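Local coordinates for protein thioesterase (PDB 2O6T) that is a putative thioesterase of the hot-dog fold, probably hydrolysing fatty acyl-CoA thioesters, at residues Gln82-Gly87 and Leu102-Glu107; Thr48-Arg53 and Asp139-Leu144. One frame throughout, in Å; residues are numbered along the deposited sequence.

Followed from the N terminus, the chain first runs through strand 16-20 and then forms the long helix 35-52, whose last turn, together with Arg53, supplies residues 48-53 to contact 2. It continues through strand 63-74 before entering the hairpin of strands 84-93 and 97-106. Contact 1 pairs the two arms of that hairpin, 82-87 with 102-107, and closes a short loop. After strand 114-124 the C-terminal helix 135-142 and its continuation bring residues 139-144 back to helix 35-52, so the much longer loop of contact 2 encloses the hairpin entirely. Contact 1 thus ties neighbouring strands within the sheet and contact 2 joins the ends of two helices; their centres lie about 19 Å apart.

Contact 1: Gln82-Gly87 and Leu102-Glu107; sequences QRIEMG and LALFLE
Arg83 and Glu107 run alongside each other and form a salt bridge where strand 97-106 gives out, beside the start of its partner. The guanidinium grips a single carboxylate oxygen side-on: Arg83 NE stands 2.9 Å from Glu107 OE2, coming from above the carboxylate plane, while Arg83 NH2 reaches the same oxygen from its syn side. The two flat groups are turned 80° apart, so this is a twisted grip and not a flat two-oxygen pairing. Just inward, Glu107 N donates to Arg83 O at 2.9 Å. An antiparallel ladder follows, with Glu85-Phe105 and Gly87-Ala103 as hydrogen-bonded pairs; Gly87 N meets Ala103 O at 2.7 Å, and Phe105 N and Glu85 O are joined as well. Between them, Met86 and Leu104 form a non-hydrogen-bonded pair with their side chains on one face. There Leu104 CD1 lies 3.8 Å from Met86 SD and also meets Ile84 CD1. Bends at chi2 and chi3 (-58° and -59°) curl the methionine so that CE turns back over the Ala103 carbonyl. On the other face the Phe105 ring presents its edge to Glu85 O, and Glu85 OE1 has a salt-bridge partner in Arg11. As neighbouring arms of a beta hairpin, the strands are flanked by 16-20 beside 84-93 and by 114-124 beside 97-106, while Phe41 of helix 35-52 packs against Ile84, Met86 and Leu104.

Contact 2: Thr48-Arg53 and Asp139-Leu144; sequences TYLIER and DALAAL
Tyr49 OH donates a hydrogen bond to Ala140 O at 2.7 Å, joining the last turn of helix 35-52 to the C-terminal helix 135-142. In this hot-dog fold the long helix lies against the antiparallel sheet like the sausage in its bun, and the contact shows how a later helix can be fastened to one end of it. The phenol does not approach the carbonyl head-on: the C=O...O angle is 124°, and the hydroxyl is tilted out of the carbonyl plane. With CG anti to the backbone N (chi1 -174°), the tyrosine ring extends across to the second helix, where Ala140 O lies near its edge.

Both faces of that ring are covered. Leu144 CD1 comes over one face in a CH-pi contact, 3.8 Å from the ring centroid and 22° off the normal, the two side chains arriving from opposite directions. Against the opposite face lies Arg53 CB, offset toward the rim. The arginine, four residues on from the tyrosine, then bends at chi2 and chi3 to bring the face of its guanidinium to the ring's CE1 edge. The ring is therefore held between Leu144 CD1 and Arg53 CB, while its hydroxyl is tied to a backbone carbonyl.

Outside the two segments, His16 meets the Tyr49 ring edge-to-face, and Leu88 of strand 84-93 touches both Tyr49 and Leu144. The Ala140 methyl packs beside the Arg53 carbonyl. On the sheet side Leu50 and Leu141 touch, and Tyr100 of strand 97-106 packs on both, setting the pair against the sheet; the methyls that meet are Leu50 CD2 and Leu141 CD2, 3.7 Å apart.

Contact 1: Gln82-Gly87 and Leu102-Glu107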
loop_
_atom_site.group_PDB
_atom_site.type_symbol
_atom_site.label_atom_id
_atom_site.label_comp_id
_atom_site.label_asym_id
_atom_site.label_seq_id
_atom_site.Cartn_x
_atom_site.Cartn_y
_atom_site.Cartn_z
ATOM N N GLN A 82 -5.951 -0.469 16.562
ATOM C CA GLN A 82 -5.989 0.687 17.479
ATOM C C GLN A 82 -6.534 1.900 16.770
ATOM O O GLN A 82 -6.404 2.012 15.546
ATOM C CB GLN A 82 -4.606 0.985 18.070
ATOM C CG GLN A 82 -4.167 0.022 19.172
ATOM C CD GLN A 82 -2.755 0.333 19.771
ATOM O OE1 GLN A 82 -1.719 0.322 19.081
ATOM N NE2 GLN A 82 -2.729 0.570 21.068
ATOM N N ARG A 83 -7.171 2.789 17.518
ATOM C CA ARG A 83 -7.695 4.036 16.953
ATOM C C ARG A 83 -6.734 5.203 17.127
ATOM O O ARG A 83 -6.284 5.495 18.264
ATOM C CB ARG A 83 -9.005 4.371 17.597
ATOM C CG ARG A 83 -10.131 3.550 16.995
ATOM C CD ARG A 83 -11.305 3.415 17.978
ATOM N NE ARG A 83 -12.073 4.669 18.143
ATOM C CZ ARG A 83 -12.959 5.152 17.263
ATOM N NH1 ARG A 83 -13.198 4.532 16.109
ATOM N NH2 ARG A 83 -13.624 6.272 17.542
ATOM N N ILE A 84 -6.431 5.864 16.011
ATOM C CA ILE A 84 -5.437 6.898 15.986
ATOM C C ILE A 84 -5.977 8.193 15.414
ATOM O O ILE A 84 -7.034 8.198 14.767
ATOM C CB ILE A 84 -4.201 6.508 15.150
ATOM C CG1 ILE A 84 -4.539 6.511 13.677
ATOM C CG2 ILE A 84 -3.591 5.192 15.608
ATOM C CD1 ILE A 84 -3.424 6.047 12.873
ATOM N N GLU A 85 -5.188 9.264 15.607
ATOM C CA GLU A 85 -5.599 10.630 15.322
ATOM C C GLU A 85 -4.404 11.492 14.918
ATOM O O GLU A 85 -3.389 11.512 15.612
ATOM C CB GLU A 85 -6.160 11.191 16.601
ATOM C CG GLU A 85 -7.054 12.343 16.422
ATOM C CD GLU A 85 -7.630 12.812 17.746
ATOM O OE1 GLU A 85 -6.976 12.540 18.786
ATOM O OE2 GLU A 85 -8.719 13.440 17.723
ATOM N N MET A 86 -4.516 12.225 13.825
ATOM C CA MET A 86 -3.392 13.018 13.400
ATOM C C MET A 86 -3.563 14.412 13.859
ATOM O O MET A 86 -4.628 14.978 13.653
ATOM C CB MET A 86 -3.265 13.052 11.894
ATOM C CG MET A 86 -3.131 11.664 11.252
ATOM S SD MET A 86 -1.688 10.805 11.930
ATOM C CE MET A 86 -0.409 12.011 11.461
ATOM N N GLY A 87 -2.500 14.962 14.465
ATOM C CA GLY A 87 -2.386 16.381 14.742
ATOM C C GLY A 87 -1.711 17.082 13.590
ATOM O O GLY A 87 -0.715 16.607 13.044
ATOM N N LEU A 102 3.182 17.461 11.675
ATOM C CA LEU A 102 2.171 16.486 12.066
ATOM C C LEU A 102 2.645 15.602 13.204
ATOM O O LEU A 102 3.833 15.452 13.424
ATOM C CB LEU A 102 1.754 15.633 10.874
ATOM C CG LEU A 102 1.183 16.456 9.707
ATOM C CD1 LEU A 102 2.183 16.646 8.537
ATOM C CD2 LEU A 102 -0.092 15.790 9.228
ATOM N N ALA A 103 1.697 15.029 13.931
ATOM C CA ALA A 103 1.985 14.049 14.948
ATOM C C ALA A 103 0.797 13.056 15.031
ATOM O O ALA A 103 -0.358 13.456 14.886
ATOM C CB ALA A 103 2.210 14.726 16.266
ATOM N N LEU A 104 1.101 11.776 15.252
ATOM C CA LEU A 104 0.105 10.758 15.413
ATOM C C LEU A 104 -0.100 10.489 16.903
ATOM O O LEU A 104 0.878 10.344 17.681
ATOM C CB LEU A 104 0.567 9.502 14.731
ATOM C CG LEU A 104 -0.500 8.374 14.729
ATOM C CD1 LEU A 104 -0.485 7.555 13.452
ATOM C CD2 LEU A 104 -0.392 7.464 15.939
ATOM N N PHE A 105 -1.369 10.417 17.301
ATOM C CA PHE A 105 -1.753 10.107 18.678
ATOM C C PHE A 105 -2.669 8.872 18.720
ATOM O O PHE A 105 -3.383 8.583 17.744
ATOM C CB PHE A 105 -2.473 11.315 19.258
ATOM C CG PHE A 105 -1.635 12.538 19.293
ATOM C CD1 PHE A 105 -1.576 13.386 18.193
ATOM C CD2 PHE A 105 -0.872 12.834 20.408
ATOM C CE1 PHE A 105 -0.773 14.570 18.225
ATOM C CE2 PHE A 105 -0.051 13.994 20.445
ATOM C CZ PHE A 105 -0.001 14.858 19.347
ATOM N N LEU A 106 -2.643 8.120 19.808
ATOM C CA LEU A 106 -3.718 7.200 20.094
ATOM C C LEU A 106 -4.859 8.089 20.466
ATOM O O LEU A 106 -4.704 8.932 21.322
ATOM C CB LEU A 106 -3.349 6.344 21.274
ATOM C CG LEU A 106 -2.636 5.045 20.959
ATOM C CD1 LEU A 106 -2.059 4.426 22.201
ATOM C CD2 LEU A 106 -3.689 4.108 20.418
ATOM N N GLU A 107 -6.001 7.958 19.821
ATOM C CA GLU A 107 -7.102 8.901 20.060
ATOM C C GLU A 107 -7.476 9.002 21.561
ATOM O O GLU A 107 -7.930 10.086 22.043
ATOM C CB GLU A 107 -8.300 8.561 19.179
ATOM C CG GLU A 107 -9.680 8.721 19.809
ATOM C CD GLU A 107 -10.785 8.132 18.900
ATOM O OE1 GLU A 107 -10.826 8.523 17.680
ATOM O OE2 GLU A 107 -11.573 7.269 19.417
#

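Contact 2: Thr48-Arg53 and Asp139-Leu144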
loop_
_atom_site.group_PDB
_atom_site.type_symbol
_atom_site.label_atom_id
_atom_site.label_comp_id
_atom_site.label_asym_id
_atom_site.label_seq_id
_atom_site.Cartn_x
_atom_site.Cartn_y
_atom_site.Cartn_z
ATOM N N THR A 48 -6.735 16.179 3.273
ATOM C CA THR A 48 -8.142 16.186 3.674
ATOM C C THR A 48 -8.474 17.599 4.084
ATOM O O THR A 48 -9.460 18.197 3.648
ATOM C CB THR A 48 -8.424 15.164 4.834
ATOM O OG1 THR A 48 -8.252 13.808 4.359
ATOM C CG2 THR A 48 -9.831 15.279 5.324
ATOM N N TYR A 49 -7.608 18.165 4.903
ATOM C CA TYR A 49 -7.704 19.542 5.266
ATOM C C TYR A 49 -7.756 20.503 4.047
ATOM O O TYR A 49 -8.672 21.325 3.946
ATOM C CB TYR A 49 -6.586 19.911 6.237
ATOM C CG TYR A 49 -6.788 21.341 6.740
ATOM C CD1 TYR A 49 -7.718 21.633 7.748
ATOM C CD2 TYR A 49 -6.115 22.403 6.140
ATOM C CE1 TYR A 49 -7.943 22.919 8.140
ATOM C CE2 TYR A 49 -6.317 23.716 6.571
ATOM C CZ TYR A 49 -7.228 23.963 7.557
ATOM O OH TYR A 49 -7.420 25.266 7.935
ATOM N N LEU A 50 -6.800 20.403 3.122
ATOM C CA LEU A 50 -6.807 21.238 1.923
ATOM C C LEU A 50 -8.107 21.140 1.099
ATOM O O LEU A 50 -8.520 22.121 0.472
ATOM C CB LEU A 50 -5.590 20.923 1.053
ATOM C CG LEU A 50 -4.257 21.350 1.716
ATOM C CD1 LEU A 50 -2.993 21.161 0.808
ATOM C CD2 LEU A 50 -4.343 22.781 2.286
ATOM N N ILE A 51 -8.780 19.992 1.098
ATOM C CA ILE A 51 -9.957 19.859 0.265
ATOM C C ILE A 51 -11.197 20.425 0.979
ATOM O O ILE A 51 -12.017 21.125 0.373
ATOM C CB ILE A 51 -10.159 18.373 -0.157
ATOM C CG1 ILE A 51 -8.950 17.892 -0.976
ATOM C CG2 ILE A 51 -11.533 18.140 -0.899
ATOM C CD1 ILE A 51 -8.868 16.361 -1.155
ATOM N N GLU A 52 -11.358 20.098 2.260
ATOM C CA GLU A 52 -12.567 20.551 3.000
ATOM C C GLU A 52 -12.473 22.026 3.475
ATOM O O GLU A 52 -13.477 22.686 3.567
ATOM C CB GLU A 52 -12.883 19.641 4.186
ATOM C CG GLU A 52 -12.730 18.158 3.904
ATOM C CD GLU A 52 -13.020 17.279 5.151
ATOM O OE1 GLU A 52 -12.452 17.554 6.245
ATOM O OE2 GLU A 52 -13.792 16.307 5.025
ATOM N N ARG A 53 -11.269 22.530 3.741
ATOM C CA ARG A 53 -11.127 23.901 4.204
ATOM C C ARG A 53 -10.428 24.848 3.193
ATOM O O ARG A 53 -10.587 26.048 3.275
ATOM C CB ARG A 53 -10.469 23.949 5.612
ATOM C CG ARG A 53 -11.279 23.223 6.715
ATOM C CD ARG A 53 -12.212 24.141 7.591
ATOM N NE ARG A 53 -11.664 24.350 8.956
ATOM C CZ ARG A 53 -10.698 25.237 9.304
ATOM N NH1 ARG A 53 -10.119 26.053 8.405
ATOM N NH2 ARG A 53 -10.291 25.306 10.576
ATOM N N ASP A 139 -5.636 31.012 2.729
ATOM C CA ASP A 139 -6.520 31.318 3.871
ATOM C C ASP A 139 -6.702 30.118 4.810
ATOM O O ASP A 139 -6.638 30.302 6.025
ATOM C CB ASP A 139 -7.869 31.937 3.452
ATOM C CG ASP A 139 -7.706 33.302 2.767
ATOM O OD1 ASP A 139 -6.811 34.092 3.151
ATOM O OD2 ASP A 139 -8.477 33.607 1.836
ATOM N N ALA A 140 -6.852 28.909 4.257
ATOM C CA ALA A 140 -6.934 27.693 5.074
ATOM C C ALA A 140 -5.591 27.332 5.755
ATOM O O ALA A 140 -5.553 26.878 6.907
ATOM C CB ALA A 140 -7.475 26.511 4.248
ATOM N N LEU A 141 -4.487 27.521 5.036
ATOM C CA LEU A 141 -3.155 27.304 5.631
ATOM C C LEU A 141 -2.918 28.299 6.752
ATOM O O LEU A 141 -2.280 27.961 7.737
ATOM C CB LEU A 141 -2.048 27.423 4.580
ATOM C CG LEU A 141 -2.164 26.278 3.572
ATOM C CD1 LEU A 141 -1.136 26.454 2.429
ATOM C CD2 LEU A 141 -2.051 24.891 4.231
ATOM N N ALA A 142 -3.440 29.522 6.603
ATOM C CA ALA A 142 -3.118 30.607 7.557
ATOM C C ALA A 142 -3.800 30.310 8.889
ATOM O O ALA A 142 -3.271 30.644 9.956
ATOM C CB ALA A 142 -3.524 31.973 7.028
ATOM N N ALA A 143 -4.940 29.640 8.824
ATOM C CA ALA A 143 -5.663 29.292 10.033
ATOM C C ALA A 143 -4.948 28.202 10.865
ATOM O O ALA A 143 -5.315 27.988 12.045
ATOM C CB ALA A 143 -7.108 28.903 9.711
ATOM N N LEU A 144 -3.933 27.544 10.272
ATOM C CA LEU A 144 -3.125 26.564 11.000
ATOM C C LEU A 144 -1.771 27.099 11.485
ATOM O O LEU A 144 -1.024 26.387 12.159
ATOM C CB LEU A 144 -2.914 25.293 10.196
ATOM C CG LEU A 144 -4.140 24.465 9.790
ATOM C CD1 LEU A 144 -3.706 23.309 8.917
ATOM C CD2 LEU A 144 -5.020 23.974 10.997
#